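Local coordinates for protein eukaryotic peptide chain release factor GTP-binding subunit (Schizosaccharomyces pombe, PDB 1R5B) that forms the GTP-binding subunit of a eukaryotic peptide chain release factor, a protein of the elongation-factor-like GTP-binding family with a P-loop domain followed by two beta-rich domains, at residues A[48-52]-A[172-176]; A[180-185]-A[263-267]; A[273-279]-A[348-354]; A[287-293]-A[333-339]; A[368-373]-A[455-460]. All coordinates share one frame; numbering follows the deposited sequence.

Overall arrangement
The five contacts run from the P-loop domain into the beta-rich remainder of the chain. Contacts 1 and 2 share the first region and touch through helix 169-178 and the turn leading to strand 184-189. Contact 1 is buried and largely apolar, whereas contact 2 is partly buried and mixes imidazoles, a methionine and a carboxylate. Contacts 3 and 4 belong to one antiparallel sheet, with centres about 9 Å apart; contact 3 is buried, while contact 4 has one mainly apolar face, the other mainly polar and partly hydrated. Contact 5, with centre about 47 Å from that of contact 1, pairs strands of the C-terminal region through fewer, more bent backbone bonds.

Contact 1 (A[48-52]-A[172-176]); sequences FIGHV and HAVLA
I49 and H172 pass alongside each other, pointing oppositely, where strand 42-50 of the P-loop domain packs against helix 169-178, the strand and helix segments nearly antiparallel, with 155° between their directions and axes 8.4 Å apart. The two branches of I49 share the work. CG2, anti to the backbone N, lies 3.9 Å from CB of H172 and 4.1 Å from CD2 of L175. The other branch, with CG1 beside the backbone N (chi1 -58°) and an extended continuation, carries CD1 farther along the helix to A176, 3.8 Å from its CA. The H172 ring extends this cover past I49 to G50, whose N lies over one face, though the ring's placement is doubtful because one of its carbons is modelled too near the G50 backbone. A weak hydrogen bond joins H172 NE2 to Q168, and L150 of strand 147-153 touches both I49 and H172. Farther out, I49 is bonded through its backbone to V149 and V151, which fixes the strand in the sheet, while H51 ND1 takes the N-H of D53. G50 is probably the first glycine of the P-loop, consistent with the family, and its carbonyl is weakly bonded to K56 NZ. Within the helix, A176 N donates to H172 O at 3.0 Å, and that same oxygen lies 3.8 Å from I49 CG2.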
# COMPACT_ATOMS: atom_id res chain seq x y z
N PHE A 48 -5.51 -4.90 15.82
CA PHE A 48 -6.55 -5.90 16.00
C PHE A 48 -7.42 -5.52 17.19
O PHE A 48 -6.93 -5.11 18.23
CB PHE A 48 -5.93 -7.28 16.23
CG PHE A 48 -5.35 -7.89 14.99
CD1 PHE A 48 -4.16 -7.43 14.48
CD2 PHE A 48 -6.01 -8.90 14.33
CE1 PHE A 48 -3.63 -7.98 13.33
CE2 PHE A 48 -5.48 -9.45 13.17
CZ PHE A 48 -4.29 -8.99 12.68
N ILE A 49 -8.73 -5.66 17.01
CA ILE A 49 -9.74 -5.26 17.99
C ILE A 49 -10.71 -6.42 18.22
O ILE A 49 -11.02 -7.17 17.32
CB ILE A 49 -10.50 -4.02 17.49
CG1 ILE A 49 -9.53 -2.87 17.23
CG2 ILE A 49 -11.57 -3.60 18.48
CD1 ILE A 49 -10.20 -1.61 16.75
N GLY A 50 -11.21 -6.53 19.45
CA GLY A 50 -12.14 -7.60 19.79
C GLY A 50 -12.01 -8.03 21.23
O GLY A 50 -11.21 -7.48 21.98
N HIS A 51 -12.83 -9.00 21.61
CA HIS A 51 -12.79 -9.54 22.97
C HIS A 51 -11.59 -10.48 23.12
O HIS A 51 -11.17 -11.12 22.16
CB HIS A 51 -14.10 -10.28 23.28
CG HIS A 51 -14.36 -10.48 24.74
ND1 HIS A 51 -13.59 -11.30 25.53
CD2 HIS A 51 -15.32 -9.96 25.55
CE1 HIS A 51 -14.06 -11.28 26.77
NE2 HIS A 51 -15.11 -10.48 26.80
N VAL A 52 -11.05 -10.56 24.33
CA VAL A 52 -9.93 -11.45 24.63
C VAL A 52 -10.24 -12.89 24.26
O VAL A 52 -9.38 -13.63 23.79
CB VAL A 52 -9.53 -11.47 26.13
CG1 VAL A 52 -8.02 -11.80 26.28
CG2 VAL A 52 -9.88 -10.17 26.86
N HIS A 172 -16.35 -1.94 20.73
CA HIS A 172 -15.30 -2.31 19.80
C HIS A 172 -15.44 -1.61 18.46
O HIS A 172 -14.44 -1.18 17.87
CB HIS A 172 -15.25 -3.82 19.60
CG HIS A 172 -14.73 -4.55 20.80
ND1 HIS A 172 -14.75 -5.93 20.90
CD2 HIS A 172 -14.20 -4.10 21.95
CE1 HIS A 172 -14.24 -6.28 22.06
NE2 HIS A 172 -13.90 -5.19 22.72
N ALA A 173 -16.67 -1.49 17.96
CA ALA A 173 -16.90 -0.78 16.71
C ALA A 173 -16.66 0.72 16.89
O ALA A 173 -16.08 1.37 16.03
CB ALA A 173 -18.30 -1.04 16.18
N VAL A 174 -17.10 1.26 18.02
CA VAL A 174 -16.81 2.66 18.35
C VAL A 174 -15.29 2.88 18.44
O VAL A 174 -14.78 3.93 18.02
CB VAL A 174 -17.48 3.07 19.66
CG1 VAL A 174 -16.94 4.41 20.18
CG2 VAL A 174 -19.00 3.14 19.46
N LEU A 175 -14.56 1.89 18.94
CA LEU A 175 -13.12 1.98 19.04
C LEU A 175 -12.49 2.03 17.65
O LEU A 175 -11.59 2.82 17.42
CB LEU A 175 -12.55 0.80 19.84
CG LEU A 175 -11.07 0.87 20.22
CD1 LEU A 175 -10.78 2.10 21.07
CD2 LEU A 175 -10.66 -0.41 20.95
N ALA A 176 -12.96 1.20 16.73
CA ALA A 176 -12.42 1.19 15.38
C ALA A 176 -12.62 2.55 14.69
O ALA A 176 -11.73 3.04 14.01
CB ALA A 176 -13.05 0.10 14.56

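Contact 2 (A[180-185]-A[263-267]); sequences GINHLV and MTHLE
The Schellman motif that ends helix 169-178, with G180 as its C-prime residue, leads into a bend that meets the loop after helix 256-262 and, through E267, the first residue of helix 267-270. There E267 OE2 accepts from N182 N at 2.9 Å and, weakly, from H183 N at 3.4 Å. The position of OE2 is less certain than these numbers suggest, because the model sets it too near the H265 ring. E267 doubles back at chi2 (-61°), which brings the carboxylate to the backbone of the bend. Beside it H183 and H265 make a CH-pi contact: CB of H183 stands 3.5 Å from the centroid of the H265 ring, only 12° off its normal. The two imidazoles themselves, planes 21° apart, are slid past one another with centroids 5.2 Å apart and barely overlap. At the far end M263 and V185 meet tip to tip, CE to CG2 at 3.8 Å, and the same methyl comes equally near H183 ND1. Y259 of helix 256-262 also touches H183 and V185. The chemistry is uneven: N182 N, and weakly H183 N, appear to donate to E267, yet G180 O faces the same carboxylate, acceptor to acceptor, an approach itself doubtful given the uncertain OE2, while H183 ND1 is buried with no polar partner.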
# COMPACT_ATOMS: atom_id res chain seq x y z
N GLY A 180 -9.78 5.79 13.42
CA GLY A 180 -9.70 6.26 12.05
C GLY A 180 -9.93 5.17 11.04
O GLY A 180 -9.69 5.37 9.86
N ILE A 181 -10.42 4.02 11.49
CA ILE A 181 -10.68 2.88 10.61
C ILE A 181 -12.01 3.06 9.93
O ILE A 181 -13.05 2.82 10.52
CB ILE A 181 -10.71 1.52 11.38
CG1 ILE A 181 -9.43 1.34 12.20
CG2 ILE A 181 -10.89 0.36 10.39
CD1 ILE A 181 -8.17 1.58 11.38
N ASN A 182 -11.96 3.51 8.68
CA ASN A 182 -13.14 3.74 7.86
C ASN A 182 -13.40 2.58 6.91
O ASN A 182 -14.45 2.53 6.27
CB ASN A 182 -12.98 5.05 7.09
CG ASN A 182 -12.92 6.25 8.01
OD1 ASN A 182 -12.17 7.19 7.78
ND2 ASN A 182 -13.71 6.22 9.06
N HIS A 183 -12.45 1.67 6.81
CA HIS A 183 -12.66 0.44 6.06
C HIS A 183 -12.27 -0.69 7.00
O HIS A 183 -11.10 -0.97 7.21
CB HIS A 183 -11.81 0.44 4.81
CG HIS A 183 -11.95 -0.79 3.98
ND1 HIS A 183 -11.32 -1.97 4.29
CD2 HIS A 183 -12.65 -1.03 2.85
CE1 HIS A 183 -11.61 -2.88 3.39
NE2 HIS A 183 -12.42 -2.33 2.49
N LEU A 184 -13.28 -1.31 7.60
CA LEU A 184 -13.07 -2.27 8.65
C LEU A 184 -12.97 -3.67 8.05
O LEU A 184 -13.82 -4.07 7.28
CB LEU A 184 -14.24 -2.20 9.61
CG LEU A 184 -14.14 -2.93 10.93
CD1 LEU A 184 -12.97 -2.42 11.73
CD2 LEU A 184 -15.42 -2.72 11.71
N VAL A 185 -11.91 -4.38 8.40
CA VAL A 185 -11.82 -5.81 8.13
C VAL A 185 -12.38 -6.57 9.34
O VAL A 185 -11.90 -6.39 10.46
CB VAL A 185 -10.37 -6.24 7.86
CG1 VAL A 185 -10.30 -7.73 7.59
CG2 VAL A 185 -9.80 -5.46 6.68
N MET A 263 -4.77 -5.44 -0.40
CA MET A 263 -5.63 -4.38 0.13
C MET A 263 -5.16 -3.01 -0.30
O MET A 263 -4.02 -2.65 -0.14
CB MET A 263 -5.51 -4.34 1.66
CG MET A 263 -6.70 -4.65 2.37
SD MET A 263 -6.44 -4.43 4.10
CE MET A 263 -7.75 -3.25 4.30
N THR A 264 -6.09 -2.20 -0.70
CA THR A 264 -5.79 -0.92 -1.26
C THR A 264 -6.10 0.23 -0.27
O THR A 264 -5.42 1.24 -0.26
CB THR A 264 -6.58 -0.86 -2.55
OG1 THR A 264 -5.74 -0.36 -3.58
CG2 THR A 264 -7.73 0.04 -2.47
N HIS A 265 -7.10 0.04 0.58
CA HIS A 265 -7.49 1.08 1.53
C HIS A 265 -6.62 1.02 2.78
O HIS A 265 -6.92 0.29 3.69
CB HIS A 265 -8.96 0.90 1.89
CG HIS A 265 -9.58 2.08 2.56
ND1 HIS A 265 -9.22 2.51 3.82
CD2 HIS A 265 -10.57 2.90 2.15
CE1 HIS A 265 -9.96 3.55 4.15
NE2 HIS A 265 -10.78 3.81 3.15
N LEU A 266 -5.51 1.77 2.78
CA LEU A 266 -4.68 1.97 3.97
C LEU A 266 -4.87 3.41 4.47
O LEU A 266 -4.56 4.37 3.76
CB LEU A 266 -3.21 1.70 3.64
CG LEU A 266 -2.83 0.38 2.96
CD1 LEU A 266 -1.34 0.25 2.84
CD2 LEU A 266 -3.33 -0.78 3.68
N GLU A 267 -5.36 3.57 5.70
CA GLU A 267 -5.79 4.89 6.18
C GLU A 267 -4.76 6.01 6.09
O GLU A 267 -5.12 7.09 5.69
CB GLU A 267 -6.27 4.83 7.62
CG GLU A 267 -7.48 3.95 7.87
CD GLU A 267 -8.73 4.38 7.11
OE1 GLU A 267 -8.84 5.54 6.68
OE2 GLU A 267 -9.60 3.50 6.96

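Contact 3 (A[273-279]-A[348-354]); sequences PFIMPIA and TGYVLTS
L352 and M276 run alongside, both directed to one face from a hydrogen-bonded pair of an antiparallel sheet, and the methionine methyl CE, turned by the bend at chi3 (87°), comes to rest at CD1 of L352, 3.4 Å away. The sheet probably belongs to the beta-barrel second domain, as in EF-Tu-like proteins. Two more side chains close round this leucine. The F274 ring runs alongside it and sets CE2 3.7 Å from L352 CB, whereas I278 crosses it at about a right angle, CD1 meeting CD2 at 3.7 Å. I275, P277, V351 and T353 occupy the other face of the sheet, where I275 CG2 packs on V351 CG1 at 3.7 Å. The strands are nearly antiparallel, 164° between their directions, and M276 and L352 exchange N-H and carbonyl in both directions. F274 O is gripped twice: S354 N donates at 3.2 Å, tilted from the carbonyl plane, and T353 OG1 comes in at 2.6 Å, close to the line of the C=O bond. With OG1 anti to its own backbone N (chi1 -170°), T353 can reach that carbonyl and also take the N-H of V359. Strand 351-353 is paired on its far side with strand 302-307. M445 of helix 443-446 covers I275, P277 and V351, while V335 and L337 of strand 334-340 pack against M276, and L337 touches L352 too.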
# COMPACT_ATOMS: atom_id res chain seq x y z
N PRO A 273 -1.94 13.62 1.32
CA PRO A 273 -2.23 14.48 0.15
C PRO A 273 -2.38 13.67 -1.13
O PRO A 273 -1.64 12.71 -1.33
CB PRO A 273 -1.00 15.38 0.05
CG PRO A 273 -0.37 15.34 1.43
CD PRO A 273 -0.68 13.99 2.00
N PHE A 274 -3.31 14.05 -1.99
CA PHE A 274 -3.54 13.39 -3.28
C PHE A 274 -2.27 13.43 -4.13
O PHE A 274 -1.61 14.48 -4.22
CB PHE A 274 -4.71 14.09 -3.99
CG PHE A 274 -5.04 13.53 -5.37
CD1 PHE A 274 -5.55 12.25 -5.51
CD2 PHE A 274 -4.91 14.32 -6.50
CE1 PHE A 274 -5.89 11.74 -6.78
CE2 PHE A 274 -5.25 13.82 -7.77
CZ PHE A 274 -5.73 12.53 -7.91
N ILE A 275 -1.93 12.29 -4.72
CA ILE A 275 -0.84 12.17 -5.67
C ILE A 275 -1.24 11.18 -6.76
O ILE A 275 -1.60 10.06 -6.46
CB ILE A 275 0.43 11.65 -4.99
CG1 ILE A 275 0.85 12.59 -3.84
CG2 ILE A 275 1.55 11.48 -6.03
CD1 ILE A 275 2.00 12.09 -2.99
N MET A 276 -1.19 11.60 -8.03
CA MET A 276 -1.50 10.73 -9.17
C MET A 276 -0.63 11.14 -10.35
O MET A 276 -0.93 12.13 -11.01
CB MET A 276 -2.97 10.82 -9.60
CG MET A 276 -3.31 9.87 -10.77
SD MET A 276 -4.81 10.18 -11.68
CE MET A 276 -4.29 11.25 -12.79
N PRO A 277 0.43 10.38 -10.62
CA PRO A 277 1.20 10.56 -11.86
C PRO A 277 0.32 10.36 -13.08
O PRO A 277 -0.52 9.46 -13.09
CB PRO A 277 2.27 9.47 -11.78
CG PRO A 277 2.35 9.12 -10.31
CD PRO A 277 0.99 9.32 -9.76
N ILE A 278 0.50 11.18 -14.11
CA ILE A 278 -0.33 11.14 -15.31
C ILE A 278 0.26 10.13 -16.28
O ILE A 278 1.35 10.34 -16.76
CB ILE A 278 -0.39 12.53 -15.96
CG1 ILE A 278 -1.06 13.52 -15.00
CG2 ILE A 278 -1.13 12.46 -17.29
CD1 ILE A 278 -1.00 14.97 -15.46
N ALA A 279 -0.44 9.03 -16.52
CA ALA A 279 -0.01 8.03 -17.49
C ALA A 279 -0.45 8.37 -18.91
O ALA A 279 0.26 8.05 -19.85
CB ALA A 279 -0.51 6.66 -17.09
N THR A 348 2.52 13.95 -19.81
CA THR A 348 2.65 12.74 -19.00
C THR A 348 3.94 12.82 -18.19
O THR A 348 4.93 13.37 -18.66
CB THR A 348 2.62 11.45 -19.85
OG1 THR A 348 3.80 11.37 -20.67
CG2 THR A 348 1.47 11.48 -20.86
N GLY A 349 3.91 12.32 -16.97
CA GLY A 349 5.06 12.38 -16.09
C GLY A 349 4.86 13.45 -15.06
O GLY A 349 5.46 13.40 -13.98
N TYR A 350 4.03 14.43 -15.39
CA TYR A 350 3.59 15.44 -14.44
C TYR A 350 2.59 14.78 -13.52
O TYR A 350 2.08 13.71 -13.81
CB TYR A 350 2.95 16.63 -15.17
CG TYR A 350 3.93 17.53 -15.91
CD1 TYR A 350 3.47 18.69 -16.53
CD2 TYR A 350 5.30 17.24 -15.99
CE1 TYR A 350 4.34 19.54 -17.21
CE2 TYR A 350 6.18 18.10 -16.67
CZ TYR A 350 5.69 19.24 -17.28
OH TYR A 350 6.52 20.11 -17.96
N VAL A 351 2.32 15.41 -12.39
CA VAL A 351 1.60 14.72 -11.34
C VAL A 351 0.47 15.58 -10.82
O VAL A 351 0.69 16.73 -10.44
CB VAL A 351 2.54 14.34 -10.19
CG1 VAL A 351 1.77 13.70 -9.04
CG2 VAL A 351 3.62 13.39 -10.69
N LEU A 352 -0.74 15.02 -10.81
CA LEU A 352 -1.86 15.69 -10.18
C LEU A 352 -1.67 15.54 -8.69
O LEU A 352 -1.27 14.49 -8.22
CB LEU A 352 -3.19 15.08 -10.61
CG LEU A 352 -3.42 15.05 -12.12
CD1 LEU A 352 -4.82 14.58 -12.42
CD2 LEU A 352 -3.17 16.42 -12.77
N THR A 353 -1.94 16.60 -7.96
CA THR A 353 -1.75 16.57 -6.54
C THR A 353 -2.57 17.60 -5.79
O THR A 353 -3.28 18.43 -6.38
CB THR A 353 -0.25 16.71 -6.22
OG1 THR A 353 -0.03 16.45 -4.83
CG2 THR A 353 0.23 18.12 -6.43
N SER A 354 -2.51 17.50 -4.47
CA SER A 354 -3.17 18.43 -3.57
C SER A 354 -2.67 19.85 -3.76
O SER A 354 -1.48 20.07 -3.90
CB SER A 354 -2.87 18.01 -2.13
OG SER A 354 -3.48 18.87 -1.20

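Contact 4 (A[287-293]-A[333-339]); sequences TILEGKI and DQVRLRV
L289 and V339 cross at about a right angle on the tightly packed face of this strand pair, with L289 CD1 4.0 Å from V339 CG2. Just past the strand end, I293 meets V335 in the same crosswise manner, CG1 to CG2 at 4.0 Å. G291 lies between these groups in sequence and puts no side chain there; its backbone is bonded to V335 in both directions, the V335 N to G291 O bond being nearly straight (168°). I318 of strand 311-319 closes over V335 and L337. The opposite face is looser and wetter. E290, bent at chi2, splits its carboxylate between two waters: one sits 3.2 Å from OE2 and is shared with Q334 NE2, the other 2.6 Å from OE1. E290 OE1 and R336 NH2 stay 4.4 Å apart, beyond a salt bridge, with the water between them only weakly bonded to the arginine, and R336 NH1 pairs with D323. The Q334 amide, its plane 79° from that carboxylate, lays NE2 3.4 Å from K292 CB, while K292 extends to a cation-pi contact with Y444. Near the other end, I288 CD1 stands 3.7 Å above one face of the R338 guanidinium, whose NH1 is bonded to Y319 OH. One mainly apolar and one mainly polar face suit neighbouring strands of a closed antiparallel beta barrel, as in the second domain of EF-Tu-like proteins.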
# COMPACT_ATOMS: atom_id res chain seq x y z
N THR A 287 -10.53 17.55 -21.75
CA THR A 287 -9.25 16.86 -21.58
C THR A 287 -9.37 15.74 -20.53
O THR A 287 -10.09 15.89 -19.55
CB THR A 287 -8.15 17.87 -21.19
OG1 THR A 287 -7.89 18.74 -22.30
CG2 THR A 287 -6.81 17.18 -20.95
N ILE A 288 -8.67 14.64 -20.77
CA ILE A 288 -8.71 13.48 -19.89
C ILE A 288 -7.30 13.14 -19.42
O ILE A 288 -6.38 13.07 -20.24
CB ILE A 288 -9.33 12.25 -20.61
CG1 ILE A 288 -10.74 12.55 -21.12
CG2 ILE A 288 -9.34 11.04 -19.67
CD1 ILE A 288 -11.73 12.96 -20.04
N LEU A 289 -7.14 12.91 -18.12
CA LEU A 289 -5.85 12.53 -17.55
C LEU A 289 -6.01 11.20 -16.83
O LEU A 289 -6.75 11.11 -15.85
CB LEU A 289 -5.35 13.61 -16.59
CG LEU A 289 -5.19 15.00 -17.19
CD1 LEU A 289 -4.75 15.98 -16.14
CD2 LEU A 289 -4.20 14.99 -18.35
N GLU A 290 -5.34 10.17 -17.33
CA GLU A 290 -5.41 8.82 -16.78
C GLU A 290 -4.18 8.54 -15.93
O GLU A 290 -3.10 9.02 -16.24
CB GLU A 290 -5.58 7.77 -17.89
CG GLU A 290 -4.42 6.78 -18.09
CD GLU A 290 -4.66 5.43 -17.42
OE1 GLU A 290 -4.96 4.45 -18.17
OE2 GLU A 290 -4.53 5.32 -16.17
N GLY A 291 -4.37 7.77 -14.86
CA GLY A 291 -3.28 7.38 -13.99
C GLY A 291 -3.74 6.58 -12.79
O GLY A 291 -4.94 6.36 -12.60
N LYS A 292 -2.78 6.14 -11.99
CA LYS A 292 -3.05 5.37 -10.77
C LYS A 292 -2.80 6.30 -9.59
O LYS A 292 -1.73 6.88 -9.48
CB LYS A 292 -2.11 4.15 -10.68
CG LYS A 292 -2.42 3.12 -9.55
CD LYS A 292 -1.14 2.33 -9.15
CE LYS A 292 -1.44 1.12 -8.27
NZ LYS A 292 -0.24 0.50 -7.54
N ILE A 293 -3.78 6.44 -8.71
CA ILE A 293 -3.62 7.27 -7.53
C ILE A 293 -2.61 6.62 -6.58
O ILE A 293 -2.80 5.48 -6.18
CB ILE A 293 -4.96 7.49 -6.84
CG1 ILE A 293 -5.95 8.10 -7.83
CG2 ILE A 293 -4.78 8.40 -5.64
CD1 ILE A 293 -7.38 8.21 -7.30
N ASP A 333 -6.39 3.06 -6.94
CA ASP A 333 -7.34 3.03 -8.04
C ASP A 333 -6.69 3.56 -9.31
O ASP A 333 -5.91 4.51 -9.26
CB ASP A 333 -8.56 3.89 -7.72
CG ASP A 333 -9.40 3.33 -6.60
OD1 ASP A 333 -9.17 2.19 -6.16
OD2 ASP A 333 -10.34 3.97 -6.10
N GLN A 334 -7.03 2.92 -10.43
CA GLN A 334 -6.71 3.43 -11.75
C GLN A 334 -7.91 4.21 -12.24
O GLN A 334 -8.99 3.66 -12.39
CB GLN A 334 -6.37 2.30 -12.72
CG GLN A 334 -5.02 2.50 -13.47
CD GLN A 334 -3.89 1.63 -12.92
OE1 GLN A 334 -4.15 0.62 -12.26
NE2 GLN A 334 -2.66 2.00 -13.22
N VAL A 335 -7.72 5.50 -12.47
CA VAL A 335 -8.81 6.39 -12.82
C VAL A 335 -8.55 7.15 -14.11
O VAL A 335 -7.42 7.24 -14.58
CB VAL A 335 -9.07 7.41 -11.69
CG1 VAL A 335 -9.58 6.69 -10.45
CG2 VAL A 335 -7.81 8.24 -11.38
N ARG A 336 -9.63 7.69 -14.66
CA ARG A 336 -9.60 8.57 -15.82
C ARG A 336 -10.39 9.82 -15.45
O ARG A 336 -11.59 9.74 -15.14
CB ARG A 336 -10.22 7.88 -17.03
CG ARG A 336 -9.40 6.70 -17.53
CD ARG A 336 -10.20 5.43 -17.74
NE ARG A 336 -9.34 4.27 -18.01
CZ ARG A 336 -9.53 3.37 -18.98
NH1 ARG A 336 -10.57 3.46 -19.80
NH2 ARG A 336 -8.68 2.36 -19.12
N LEU A 337 -9.71 10.96 -15.46
CA LEU A 337 -10.25 12.19 -14.92
C LEU A 337 -10.45 13.21 -16.02
O LEU A 337 -9.49 13.63 -16.66
CB LEU A 337 -9.26 12.76 -13.92
CG LEU A 337 -8.74 11.83 -12.82
CD1 LEU A 337 -7.85 12.62 -11.89
CD2 LEU A 337 -9.88 11.18 -12.04
N ARG A 338 -11.69 13.62 -16.26
CA ARG A 338 -11.90 14.82 -17.07
C ARG A 338 -11.53 16.03 -16.23
O ARG A 338 -11.87 16.10 -15.05
CB ARG A 338 -13.34 14.95 -17.57
CG ARG A 338 -13.53 16.16 -18.48
CD ARG A 338 -14.86 16.23 -19.21
NE ARG A 338 -15.02 15.12 -20.15
CZ ARG A 338 -15.66 13.98 -19.89
NH1 ARG A 338 -16.20 13.75 -18.70
NH2 ARG A 338 -15.74 13.06 -20.83
N VAL A 339 -10.82 16.97 -16.85
CA VAL A 339 -10.37 18.18 -16.16
C VAL A 339 -10.72 19.44 -16.94
O VAL A 339 -10.92 19.39 -18.14
CB VAL A 339 -8.85 18.15 -15.87
CG1 VAL A 339 -8.50 16.97 -14.99
CG2 VAL A 339 -8.03 18.12 -17.15
O HOH W 1 -1.86 3.91 -15.21
O HOH W 2 -5.91 2.28 -17.08

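Contact 5 (A[368-373]-A[455-460]); sequences QIAILE and TTVAVG
The two strands run nearly antiparallel, 154° between their directions and axes 4.4 Å apart, joined by bent hydrogen bonds. V459 N reaches A370 O at 3.1 Å, with an N-H...O angle of 137°. L372 N gives V457 O a shorter bond of 2.8 Å, but its donor sits well above the carbonyl plane. Between them a CA-H group adds to the pairing, I371 CA approaching V457 O at 3.4 Å. I369 and A458 are on one face, A370 and V459 on the other. On the first, CG1 of I369 rests on the methyl of A458 at 3.9 Å, and F448 and L450 of strand 447-451 cover I369. On the second, with V459 CG1 anti to the carbonyl carbon (chi1 -81°), CG2 is left between the backbone N and the carbonyl carbon and meets A370 CB at 3.9 Å, while Y39 touches V459 from outside the pair. Farther along, L372 lies across T456 at about a right angle with CD1 4.0 Å from OG1. E373 brings its carboxylate to the backbone of T455 and T456, where OE1 stands 2.9 Å from T456 O, acceptor against acceptor; its placement, or its ionisation, is therefore doubtful. Paired central strands of this kind belong to the antiparallel beta-barrel domain at the C-terminal end of eEF1A-like proteins.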
# COMPACT_ATOMS: atom_id res chain seq x y z
N GLN A 368 20.05 5.48 -4.27
CA GLN A 368 20.68 4.17 -4.34
C GLN A 368 20.40 3.54 -5.69
O GLN A 368 19.28 3.60 -6.17
CB GLN A 368 20.12 3.23 -3.27
CG GLN A 368 20.51 3.55 -1.83
CD GLN A 368 20.27 2.37 -0.89
OE1 GLN A 368 20.10 2.55 0.32
NE2 GLN A 368 20.26 1.15 -1.44
N ILE A 369 21.40 2.88 -6.27
CA ILE A 369 21.32 2.40 -7.66
C ILE A 369 22.02 1.05 -7.89
O ILE A 369 22.71 0.54 -7.01
CB ILE A 369 21.89 3.47 -8.63
CG1 ILE A 369 21.06 3.60 -9.91
CG2 ILE A 369 23.35 3.19 -8.99
CD1 ILE A 369 21.18 4.98 -10.59
N ALA A 370 21.83 0.50 -9.08
CA ALA A 370 22.37 -0.81 -9.41
C ALA A 370 22.56 -0.94 -10.91
O ALA A 370 21.59 -1.04 -11.66
CB ALA A 370 21.44 -1.90 -8.89
N ILE A 371 23.83 -0.96 -11.34
CA ILE A 371 24.18 -1.04 -12.75
C ILE A 371 23.91 -2.46 -13.24
O ILE A 371 24.09 -3.41 -12.49
CB ILE A 371 25.66 -0.64 -12.95
CG1 ILE A 371 25.84 0.86 -12.72
CG2 ILE A 371 26.18 -1.04 -14.34
CD1 ILE A 371 25.83 1.29 -11.25
N LEU A 372 23.51 -2.59 -14.51
CA LEU A 372 22.96 -3.85 -15.04
C LEU A 372 23.75 -4.54 -16.18
O LEU A 372 23.80 -5.77 -16.20
CB LEU A 372 21.49 -3.64 -15.47
CG LEU A 372 20.42 -4.07 -14.46
CD1 LEU A 372 19.09 -3.37 -14.72
CD2 LEU A 372 20.24 -5.59 -14.46
N GLU A 373 24.35 -3.79 -17.12
CA GLU A 373 24.94 -4.44 -18.31
C GLU A 373 26.14 -3.81 -19.07
O GLU A 373 27.24 -4.36 -19.02
CB GLU A 373 23.82 -4.77 -19.32
CG GLU A 373 22.76 -3.69 -19.50
CD GLU A 373 22.31 -3.53 -20.94
OE1 GLU A 373 21.98 -2.38 -21.33
OE2 GLU A 373 22.29 -4.53 -21.69
N THR A 455 18.16 -0.31 -24.16
CA THR A 455 17.63 -1.46 -23.42
C THR A 455 18.16 -1.55 -21.97
O THR A 455 18.97 -2.42 -21.66
CB THR A 455 17.95 -2.77 -24.23
OG1 THR A 455 18.14 -3.89 -23.34
CG2 THR A 455 19.27 -2.68 -25.00
N THR A 456 17.71 -0.63 -21.11
CA THR A 456 18.03 -0.64 -19.67
C THR A 456 19.51 -0.35 -19.34
O THR A 456 20.34 -0.28 -20.24
CB THR A 456 17.52 -1.97 -19.00
OG1 THR A 456 17.06 -1.69 -17.67
CG2 THR A 456 18.65 -3.02 -18.78
N VAL A 457 19.80 -0.14 -18.06
CA VAL A 457 21.18 0.01 -17.56
C VAL A 457 21.30 0.09 -16.04
O VAL A 457 22.32 -0.30 -15.50
CB VAL A 457 21.93 1.25 -18.15
CG1 VAL A 457 22.77 0.87 -19.39
CG2 VAL A 457 20.99 2.41 -18.42
N ALA A 458 20.30 0.62 -15.35
CA ALA A 458 20.32 0.59 -13.89
C ALA A 458 18.92 0.59 -13.27
O ALA A 458 17.92 0.63 -13.97
CB ALA A 458 21.16 1.76 -13.35
N VAL A 459 18.88 0.52 -11.94
CA VAL A 459 17.65 0.66 -11.17
C VAL A 459 17.98 1.27 -9.82
O VAL A 459 19.04 1.02 -9.26
CB VAL A 459 16.91 -0.69 -10.94
CG1 VAL A 459 16.09 -1.09 -12.17
CG2 VAL A 459 17.87 -1.81 -10.54
N GLY A 460 17.06 2.07 -9.29
CA GLY A 460 17.32 2.80 -8.07
C GLY A 460 16.10 3.39 -7.39
O GLY A 460 15.03 3.48 -7.98